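Local coordinates for protein AvrA (Salmonella typhimurium, PDB 6BE0) that probably transfers acetyl groups from acetyl-CoA to serine and threonine residues of target proteins, as a YopJ-family effector that binds inositol hexakisphosphate, at residues 275-280 against 284-289. Residues are numbered along the deposited sequence; the frame is centred on the assembly and turned at random.
Sequences NAVMLN and LSISAH. With COA (coenzyme A), chain C.
Val277 and Leu284 face each other as the hydrogen-bonded pair of a short antiparallel beta hairpin, showing how a two-strand ribbon, through one N-cap residue, leads into a helix beside coenzyme A. Val277 N donates to Leu284 O (2.7 Å) and Leu284 N returns the bond to Val277 O (2.8 Å). Ala276 and Ser285 form the adjoining non-hydrogen-bonded pair. Beyond it, Ile286, the N-cap residue of helix 287-300, donates its N to Asn275 O at 3.1 Å.

Two separate apolar pairs span the contact, Val277 with Ile286 and Leu279 with Leu284, and Trp59 lies against Leu279 and Ile286. CG1 of Val277 is anti to the backbone N (chi1 169°), which sets CG2 beside that N, where it meets Ile286 CD1 at 3.5 Å, the two side chains crossing at a slant. The two methyls of Leu284 part company: CD1 loosely approaches Leu279 CD1, whereas CD2 touches N3A of the coenzyme A adenine at 3.6 Å.

At the helix start, Asn275 CB rests on Ser287 CB, while Asn275 ND2 donates to Arg271 O and Asn275 OD1 accepts from Lys290 NZ. Ser287 OG is hydrogen-bonded to ND1 of His239, a residue that binds inositol hexakisphosphate. A chi1 of 173° swings Ser285 OG away from its own N to lie beside the carbonyl carbon, where it accepts from Ser287 N at 3.2 Å in an ST turn.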
loop_
_atom_site.group_PDB
_atom_site.type_symbol
_atom_site.label_atom_id
_atom_site.label_comp_id
_atom_site.label_asym_id
_atom_site.label_seq_id
_atom_site.Cartn_x
_atom_site.Cartn_y
_atom_site.Cartn_z
ATOM N N ASN A 275 6.154 11.794 14.166
ATOM C CA ASN A 275 5.271 12.161 13.065
ATOM C C ASN A 275 3.817 12.197 13.522
ATOM O O ASN A 275 2.913 11.789 12.790
ATOM C CB ASN A 275 5.436 11.183 11.901
ATOM C CG ASN A 275 6.832 11.211 11.312
ATOM O OD1 ASN A 275 7.074 11.855 10.293
ATOM N ND2 ASN A 275 7.760 10.513 11.955
ATOM N N ALA A 276 3.605 12.690 14.739
ATOM C CA ALA A 276 2.269 12.776 15.319
ATOM C C ALA A 276 1.909 14.215 15.682
ATOM O O ALA A 276 2.778 15.083 15.785
ATOM C CB ALA A 276 2.168 11.883 16.546
ATOM N N VAL A 277 0.615 14.448 15.877
ATOM C CA VAL A 277 0.089 15.771 16.195
ATOM C C VAL A 277 -1.043 15.630 17.207
ATOM O O VAL A 277 -1.680 14.580 17.287
ATOM C CB VAL A 277 -0.417 16.494 14.919
ATOM C CG1 VAL A 277 -1.220 17.750 15.258
ATOM C CG2 VAL A 277 0.751 16.840 14.008
ATOM N N MET A 278 -1.278 16.686 17.983
ATOM C CA MET A 278 -2.400 16.728 18.913
ATOM C C MET A 278 -3.545 17.563 18.350
ATOM O O MET A 278 -3.360 18.728 17.995
ATOM C CB MET A 278 -1.961 17.299 20.262
ATOM C CG MET A 278 -1.033 16.394 21.057
ATOM S SD MET A 278 -1.759 14.795 21.475
ATOM C CE MET A 278 -3.171 15.293 22.461
ATOM N N LEU A 279 -4.723 16.953 18.268
ATOM C CA LEU A 279 -5.949 17.666 17.924
ATOM C C LEU A 279 -7.067 17.225 18.857
ATOM O O LEU A 279 -7.472 16.062 18.845
ATOM C CB LEU A 279 -6.350 17.419 16.467
ATOM C CG LEU A 279 -5.525 18.090 15.363
ATOM C CD1 LEU A 279 -6.106 17.737 14.002
ATOM C CD2 LEU A 279 -5.470 19.602 15.538
ATOM N N ASN A 280 -7.553 18.162 19.667
ATOM C CA ASN A 280 -8.609 17.888 20.635
ATOM C C ASN A 280 -8.222 16.767 21.599
ATOM O O ASN A 280 -8.981 15.818 21.799
ATOM C CB ASN A 280 -9.912 17.538 19.916
ATOM C CG ASN A 280 -10.395 18.657 19.009
ATOM O OD1 ASN A 280 -9.646 19.583 18.695
ATOM N ND2 ASN A 280 -11.650 18.575 18.585
ATOM N N LEU A 284 -2.840 12.003 16.949
ATOM C CA LEU A 284 -3.031 11.482 15.600
ATOM C C LEU A 284 -1.716 11.477 14.835
ATOM O O LEU A 284 -0.814 12.257 15.138
ATOM C CB LEU A 284 -4.067 12.314 14.844
ATOM C CG LEU A 284 -5.480 12.353 15.428
ATOM C CD1 LEU A 284 -6.348 13.307 14.623
ATOM C CD2 LEU A 284 -6.094 10.963 15.462
ATOM N N SER A 285 -1.619 10.599 13.840
ATOM C CA SER A 285 -0.433 10.520 12.995
ATOM C C SER A 285 -0.659 11.234 11.669
ATOM O O SER A 285 -1.644 10.974 10.976
ATOM C CB SER A 285 -0.051 9.061 12.738
ATOM O OG SER A 285 1.007 8.974 11.797
ATOM N N ILE A 286 0.256 12.136 11.329
ATOM C CA ILE A 286 0.247 12.803 10.032
ATOM C C ILE A 286 1.391 12.278 9.172
ATOM O O ILE A 286 1.889 12.979 8.293
ATOM C CB ILE A 286 0.370 14.335 10.174
ATOM C CG1 ILE A 286 1.682 14.715 10.872
ATOM C CG2 ILE A 286 -0.823 14.888 10.943
ATOM C CD1 ILE A 286 2.019 16.187 10.774
ATOM N N SER A 287 1.808 11.042 9.434
ATOM C CA SER A 287 2.948 10.457 8.736
ATOM C C SER A 287 2.663 10.331 7.243
ATOM O O SER A 287 3.456 10.772 6.409
ATOM C CB SER A 287 3.295 9.087 9.323
ATOM O OG SER A 287 4.558 8.644 8.859
ATOM N N ALA A 288 1.525 9.729 6.912
ATOM C CA ALA A 288 1.128 9.552 5.521
ATOM C C ALA A 288 0.946 10.897 4.824
ATOM O O ALA A 288 1.310 11.051 3.659
ATOM C CB ALA A 288 -0.154 8.738 5.435
ATOM N N HIS A 289 0.387 11.869 5.537
ATOM C CA HIS A 289 0.188 13.201 4.975
ATOM C C HIS A 289 1.528 13.870 4.686
ATOM O O HIS A 289 1.669 14.594 3.700
ATOM C CB HIS A 289 -0.646 14.068 5.919
ATOM C CG HIS A 289 -2.096 13.697 5.953
ATOM N ND1 HIS A 289 -2.571 12.606 6.649
ATOM C CD2 HIS A 289 -3.175 14.270 5.368
ATOM C CE1 HIS A 289 -3.882 12.527 6.495
ATOM N NE2 HIS A 289 -4.272 13.523 5.722
HETATM N N1A COA C . -5.927 10.043 11.402
HETATM C C2A COA C . -5.075 9.359 12.224
HETATM N N3A COA C . -5.555 8.386 13.054
HETATM C C4A COA C . -6.892 8.087 13.073
HETATM C C5A COA C . -7.739 8.758 12.263
HETATM C C6A COA C . -7.241 9.746 11.421
HETATM N N6A COA C . -7.547 10.723 10.427
HETATM N N7A COA C . -8.997 8.275 12.469
HETATM C C8A COA C . -8.921 7.302 13.413
HETATM N N9A COA C . -7.628 7.182 13.791
HETATM C C1B COA C . -7.072 6.287 14.751
HETATM C C2B COA C . -6.737 6.925 15.851
HETATM O O2B COA C . -5.320 7.247 15.836
HETATM C C3B COA C . -7.077 5.899 17.059
HETATM O O3B COA C . -6.073 4.890 17.163
HETATM P P3B COA C . -5.196 4.790 18.512
HETATM O O7A COA C . -4.244 5.962 18.588
HETATM O O8A COA C . -6.107 4.800 19.715
HETATM O O9A COA C . -4.401 3.501 18.504
HETATM C C4B COA C . -8.260 5.344 16.706
HETATM O O4B COA C . -8.179 5.229 15.190
HETATM C C5B COA C . -9.415 6.247 17.115
HETATM O O5B COA C . -10.627 5.775 16.538
HETATM P P1A COA C . -11.749 5.134 17.483
HETATM O O1A COA C . -11.107 4.526 18.720
HETATM O O2A COA C . -12.735 6.216 17.891
HETATM O O3A COA C . -12.520 4.004 16.683
#